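PDB 5KLH: surface glycoprotein from Trypanosoma brucei, which is of unknown function but, as the ectodomain of a transmembrane protein on the insect-stage parasite surface, may act as a sensor. Local coordinates for residues 12-17 against 210-215; 34-39 against 61-66. All blocks are in the same frame, centred on the assembly; numbering follows the deposited sequence.

Contact 1 of 2, residues 12-17 against 210-215; sequences DNFKKA and IALERE
Phe14 and Ala211 set the register between two helices running almost exactly antiparallel: their N-to-C directions differ by 172° and the axes approach to 9.4 Å. The alanines meet directly, Ala17 CB against Ala211 CB at 3.7 Å, and the Phe14 ring packs beside them. Phe14, its CG anti to the backbone N (chi1 178°), directs the CD1-CE1 side of its ring at Ala211 and Leu212. Leu212 CD1 lies over one ring face, 4.1 Å from the centroid in a CH-pi contact, while Ala211 CB meets the edge through CD1. Val47 of strand 36-47 touches both Phe14 and Leu212, placing the helix pair against the sheet.

The polar side of the contact is a small network. Arg214 NH1 donates to Asn13 OD1 at 2.8 Å, in the carbonyl plane, with an N-H...O angle of 156°. Within the second helix Arg214 NE forms a salt bridge with Glu215, meeting the anti lone pair of OE2 at 2.8 Å, and both acceptors lie at the guanidinium edge. The Asn13 amide and Glu215 carboxylate are stacked, bringing OD1 within 2.9 Å of OE2 without a hydrogen bond. A water accepts from Phe14 N and donates to Glu215 OE1, 2.8 Å away. The chemistry thus divides into an apolar seam and a polar, partly charged side, where Arg214 probably offsets the crowding of two acceptors.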
loop_
_atom_site.group_PDB
_atom_site.type_symbol
_atom_site.label_atom_id
_atom_site.label_comp_id
_atom_site.label_asym_id
_atom_site.label_seq_id
_atom_site.Cartn_x
_atom_site.Cartn_y
_atom_site.Cartn_z
ATOM N N ASP A 12 14.669 -16.383 -0.181
ATOM C CA ASP A 12 15.865 -16.122 0.616
ATOM C C ASP A 12 15.888 -14.717 1.226
ATOM O O ASP A 12 16.194 -14.555 2.415
ATOM C CB ASP A 12 17.114 -16.354 -0.241
ATOM C CG ASP A 12 18.406 -16.107 0.520
ATOM O OD1 ASP A 12 18.873 -17.025 1.225
ATOM O OD2 ASP A 12 18.960 -14.995 0.395
ATOM N N ASN A 13 15.575 -13.706 0.418
ATOM C CA ASN A 13 15.509 -12.327 0.911
ATOM C C ASN A 13 14.513 -12.211 2.065
ATOM O O ASN A 13 14.795 -11.571 3.082
ATOM C CB ASN A 13 15.137 -11.364 -0.230
ATOM C CG ASN A 13 15.018 -9.918 0.231
ATOM O OD1 ASN A 13 14.083 -9.565 0.950
ATOM N ND2 ASN A 13 15.951 -9.070 -0.203
ATOM N N PHE A 14 13.346 -12.824 1.902
ATOM C CA PHE A 14 12.357 -12.807 2.970
ATOM C C PHE A 14 12.871 -13.481 4.243
ATOM O O PHE A 14 12.725 -12.929 5.333
ATOM C CB PHE A 14 11.063 -13.466 2.517
ATOM C CG PHE A 14 10.028 -13.519 3.588
ATOM C CD1 PHE A 14 9.462 -12.350 4.079
ATOM C CD2 PHE A 14 9.631 -14.728 4.129
ATOM C CE1 PHE A 14 8.514 -12.390 5.077
ATOM C CE2 PHE A 14 8.685 -14.773 5.127
ATOM C CZ PHE A 14 8.125 -13.599 5.605
ATOM N N LYS A 15 13.470 -14.668 4.108
ATOM C CA LYS A 15 14.018 -15.377 5.269
ATOM C C LYS A 15 15.073 -14.556 5.994
ATOM O O LYS A 15 15.137 -14.554 7.225
ATOM C CB LYS A 15 14.608 -16.738 4.846
ATOM C CG LYS A 15 13.552 -17.751 4.469
ATOM C CD LYS A 15 14.136 -19.005 3.774
ATOM C CE LYS A 15 15.147 -19.728 4.642
ATOM N NZ LYS A 15 15.658 -20.954 3.963
ATOM N N LYS A 16 15.898 -13.837 5.239
ATOM C CA LYS A 16 16.928 -13.046 5.865
ATOM C C LYS A 16 16.309 -11.909 6.673
ATOM O O LYS A 16 16.788 -11.592 7.750
ATOM C CB LYS A 16 17.912 -12.536 4.808
ATOM C CG LYS A 16 18.824 -13.660 4.308
ATOM C CD LYS A 16 19.683 -13.247 3.120
ATOM C CE LYS A 16 20.781 -14.279 2.862
ATOM N NZ LYS A 16 21.471 -14.050 1.562
ATOM N N ALA A 17 15.229 -11.329 6.156
ATOM C CA ALA A 17 14.520 -10.264 6.862
ATOM C C ALA A 17 13.908 -10.786 8.162
ATOM O O ALA A 17 13.952 -10.116 9.198
ATOM C CB ALA A 17 13.434 -9.656 5.967
ATOM N N ILE A 210 6.146 -6.234 5.951
ATOM C CA ILE A 210 6.600 -5.421 4.825
ATOM C C ILE A 210 7.486 -6.266 3.904
ATOM O O ILE A 210 7.321 -6.236 2.683
ATOM C CB ILE A 210 7.338 -4.168 5.311
ATOM C CG1 ILE A 210 6.334 -3.197 5.940
ATOM C CG2 ILE A 210 8.110 -3.524 4.167
ATOM C CD1 ILE A 210 6.968 -1.991 6.618
ATOM N N ALA A 211 8.392 -7.052 4.487
ATOM C CA ALA A 211 9.219 -7.965 3.691
ATOM C C ALA A 211 8.387 -8.933 2.845
ATOM O O ALA A 211 8.695 -9.158 1.669
ATOM C CB ALA A 211 10.169 -8.731 4.589
ATOM N N LEU A 212 7.331 -9.502 3.428
ATOM C CA LEU A 212 6.454 -10.395 2.691
ATOM C C LEU A 212 5.736 -9.655 1.563
ATOM O O LEU A 212 5.655 -10.168 0.442
ATOM C CB LEU A 212 5.447 -11.051 3.643
ATOM C CG LEU A 212 4.598 -12.184 3.083
ATOM C CD1 LEU A 212 5.505 -13.339 2.641
ATOM C CD2 LEU A 212 3.593 -12.653 4.124
ATOM N N GLU A 213 5.238 -8.450 1.852
ATOM C CA GLU A 213 4.573 -7.634 0.844
ATOM C C GLU A 213 5.505 -7.407 -0.328
ATOM O O GLU A 213 5.105 -7.505 -1.484
ATOM C CB GLU A 213 4.143 -6.274 1.424
ATOM C CG GLU A 213 2.910 -6.331 2.298
ATOM C CD GLU A 213 1.635 -6.603 1.510
ATOM O OE1 GLU A 213 1.330 -5.859 0.555
ATOM O OE2 GLU A 213 0.918 -7.574 1.841
ATOM N N ARG A 214 6.753 -7.098 -0.009
ATOM C CA ARG A 214 7.744 -6.808 -1.041
ATOM C C ARG A 214 8.077 -8.034 -1.866
ATOM O O ARG A 214 7.995 -8.009 -3.098
ATOM C CB ARG A 214 9.031 -6.260 -0.426
ATOM C CG ARG A 214 10.080 -5.902 -1.472
ATOM C CD ARG A 214 11.366 -5.422 -0.838
ATOM N NE ARG A 214 11.954 -6.457 0.008
ATOM C CZ ARG A 214 12.127 -6.352 1.318
ATOM N NH1 ARG A 214 12.660 -7.366 1.987
ATOM N NH2 ARG A 214 11.780 -5.240 1.962
ATOM N N GLU A 215 8.452 -9.108 -1.178
ATOM C CA GLU A 215 9.022 -10.274 -1.854
ATOM C C GLU A 215 7.970 -11.126 -2.555
ATOM O O GLU A 215 8.308 -11.963 -3.396
ATOM C CB GLU A 215 9.808 -11.125 -0.862
ATOM C CG GLU A 215 11.005 -10.437 -0.262
ATOM C CD GLU A 215 12.047 -10.065 -1.304
ATOM O OE1 GLU A 215 12.437 -10.939 -2.108
ATOM O OE2 GLU A 215 12.477 -8.894 -1.323
HETATM O O HOH W 1 12.476 -13.387 -0.675
#

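Contact 2 of 2, residues 34-39 against 61-66; sequences SDVKAT and TVPVSG
Val36 meets Thr61 and Pro63 because its chi1 of -178° sets CG1 anti to the backbone N and CG2 anti to the carbonyl carbon, which points both methyls at the Thr61 carbonyl oxygen. CG1 comes to 3.5 Å from Thr61 O, and CG2 is 3.8 Å from that same oxygen. CG2 also reaches Pro63 CD at 4.0 Å, the valine and the proline ring lying alongside each other, running opposite ways. Val62 is turned likewise (chi1 179°), which carries its CG1 to Ser34 CB at 4.1 Å.

Ser34 and Asp35 both have positive phi, and their backbone angles are near those of a type I' turn; they form the tight link between strand 31-33 and strand 36-47. The Ser34 hydroxyl is also tied to the neighbouring strand 72-79: OG is hydrogen-bonded to Lys76 N and Val74 O, while CB touches Val62. The other surroundings of Val62 include Phe33 and Val200, so its side chain belongs to a small apolar cluster reaching across neighbouring strands.

This is the open end of the beta hairpin formed by strands 36-47 and 51-63. The nearest CA atoms, those of Val36 and Val62, are 6.5 Å apart, and no hydrogen bond crosses between the segments. Thr39 still has a backbone bond to Glu59 on the partner strand, whereas Val62 is bonded to Val198 of strand 197-204. Pro63, lacking an amide hydrogen, could not donate a rung in any case. Cohesion here consequently comes from van der Waals contact of valine methyls with a carbonyl oxygen and a proline ring, while backbone polar groups such as those of Val62 find hydrogen bonds with other strands.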
loop_
_atom_site.group_PDB
_atom_site.type_symbol
_atom_site.label_atom_id
_atom_site.label_comp_id
_atom_site.label_asym_id
_atom_site.label_seq_id
_atom_site.Cartn_x
_atom_site.Cartn_y
_atom_site.Cartn_z
ATOM N N SER A 34 -3.185 10.890 16.955
ATOM C CA SER A 34 -4.151 11.979 17.060
ATOM C C SER A 34 -4.924 11.895 18.385
ATOM O O SER A 34 -6.163 11.903 18.396
ATOM C CB SER A 34 -5.114 11.962 15.869
ATOM O OG SER A 34 -4.397 12.217 14.670
ATOM N N ASP A 35 -4.157 11.784 19.471
ATOM C CA ASP A 35 -4.647 11.745 20.849
ATOM C C ASP A 35 -5.422 10.479 21.213
ATOM O O ASP A 35 -5.928 10.367 22.333
ATOM C CB ASP A 35 -5.509 12.969 21.130
ATOM C CG ASP A 35 -4.788 14.252 20.827
ATOM O OD1 ASP A 35 -3.656 14.420 21.327
ATOM O OD2 ASP A 35 -5.340 15.068 20.061
ATOM N N VAL A 36 -5.497 9.512 20.302
ATOM C CA VAL A 36 -6.080 8.223 20.676
ATOM C C VAL A 36 -4.985 7.267 21.150
ATOM O O VAL A 36 -3.955 7.125 20.493
ATOM C CB VAL A 36 -6.857 7.580 19.509
ATOM C CG1 VAL A 36 -7.492 6.260 19.956
ATOM C CG2 VAL A 36 -7.934 8.522 19.003
ATOM N N LYS A 37 -5.196 6.619 22.295
ATOM C CA LYS A 37 -4.172 5.745 22.870
ATOM C C LYS A 37 -3.792 4.600 21.933
ATOM O O LYS A 37 -4.664 3.878 21.455
ATOM C CB LYS A 37 -4.648 5.154 24.197
ATOM C CG LYS A 37 -3.596 4.292 24.876
ATOM C CD LYS A 37 -4.067 3.818 26.242
ATOM C CE LYS A 37 -2.951 3.075 26.949
ATOM N NZ LYS A 37 -3.308 2.705 28.352
ATOM N N ALA A 38 -2.497 4.431 21.695
ATOM C CA ALA A 38 -2.000 3.354 20.837
ATOM C C ALA A 38 -1.814 2.050 21.604
ATOM O O ALA A 38 -1.580 2.054 22.813
ATOM C CB ALA A 38 -0.688 3.758 20.199
ATOM N N THR A 39 -1.872 0.934 20.886
ATOM C CA THR A 39 -1.673 -0.368 21.483
ATOM C C THR A 39 -0.708 -1.145 20.621
ATOM O O THR A 39 -0.939 -1.277 19.430
ATOM C CB THR A 39 -3.005 -1.148 21.596
ATOM O OG1 THR A 39 -3.957 -0.371 22.332
ATOM C CG2 THR A 39 -2.789 -2.487 22.287
ATOM N N THR A 61 -7.507 3.293 16.528
ATOM C CA THR A 61 -8.608 3.667 15.645
ATOM C C THR A 61 -8.901 5.145 15.847
ATOM O O THR A 61 -9.231 5.574 16.954
ATOM C CB THR A 61 -9.860 2.831 15.928
ATOM O OG1 THR A 61 -9.561 1.452 15.692
ATOM C CG2 THR A 61 -11.007 3.246 15.016
ATOM N N VAL A 62 -8.730 5.930 14.786
ATOM C CA VAL A 62 -8.911 7.367 14.858
ATOM C C VAL A 62 -10.256 7.753 14.273
ATOM O O VAL A 62 -10.547 7.427 13.132
ATOM C CB VAL A 62 -7.789 8.109 14.100
ATOM C CG1 VAL A 62 -8.009 9.595 14.172
ATOM C CG2 VAL A 62 -6.431 7.743 14.694
ATOM N N PRO A 63 -11.097 8.436 15.058
ATOM C CA PRO A 63 -12.371 8.843 14.460
ATOM C C PRO A 63 -12.158 9.882 13.368
ATOM O O PRO A 63 -11.254 10.700 13.479
ATOM C CB PRO A 63 -13.142 9.430 15.648
ATOM C CG PRO A 63 -12.061 9.890 16.599
ATOM C CD PRO A 63 -10.950 8.891 16.452
ATOM N N VAL A 64 -12.969 9.852 12.320
ATOM C CA VAL A 64 -12.850 10.873 11.287
ATOM C C VAL A 64 -13.269 12.240 11.849
ATOM O O VAL A 64 -12.591 13.258 11.642
ATOM C CB VAL A 64 -13.685 10.495 10.050
ATOM C CG1 VAL A 64 -13.877 11.678 9.128
ATOM C CG2 VAL A 64 -13.001 9.362 9.310
ATOM N N SER A 65 -14.375 12.251 12.585
ATOM C CA SER A 65 -14.861 13.483 13.215
ATOM C C SER A 65 -13.838 14.071 14.183
ATOM O O SER A 65 -13.369 13.396 15.111
ATOM C CB SER A 65 -16.182 13.225 13.944
ATOM O OG SER A 65 -16.745 14.445 14.394
ATOM N N GLY A 66 -13.473 15.327 13.945
ATOM C CA GLY A 66 -12.505 16.007 14.782
ATOM C C GLY A 66 -11.067 15.843 14.333
ATOM O O GLY A 66 -10.163 16.447 14.908
#

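Overall arrangement
From the N terminus the chain enters helix 12-20, the first half of contact 1, then passes through strand 31-33 into strand 36-47. After the hairpin turn, strand 51-63 returns to close contact 2, a loop of 21 intervening residues. The chain continues through the cysteine-rich region with helix 116-128 and back to the sheet before helix 208-215 closes contact 1, spanning 192 residues that include all of contact 2. The centres lie 31 Å apart and the nearest atoms about 15 Å, so the contacts do not touch. Strand 36-47 connects them: it starts at contact 2 and carries Val47 to the helices of contact 1.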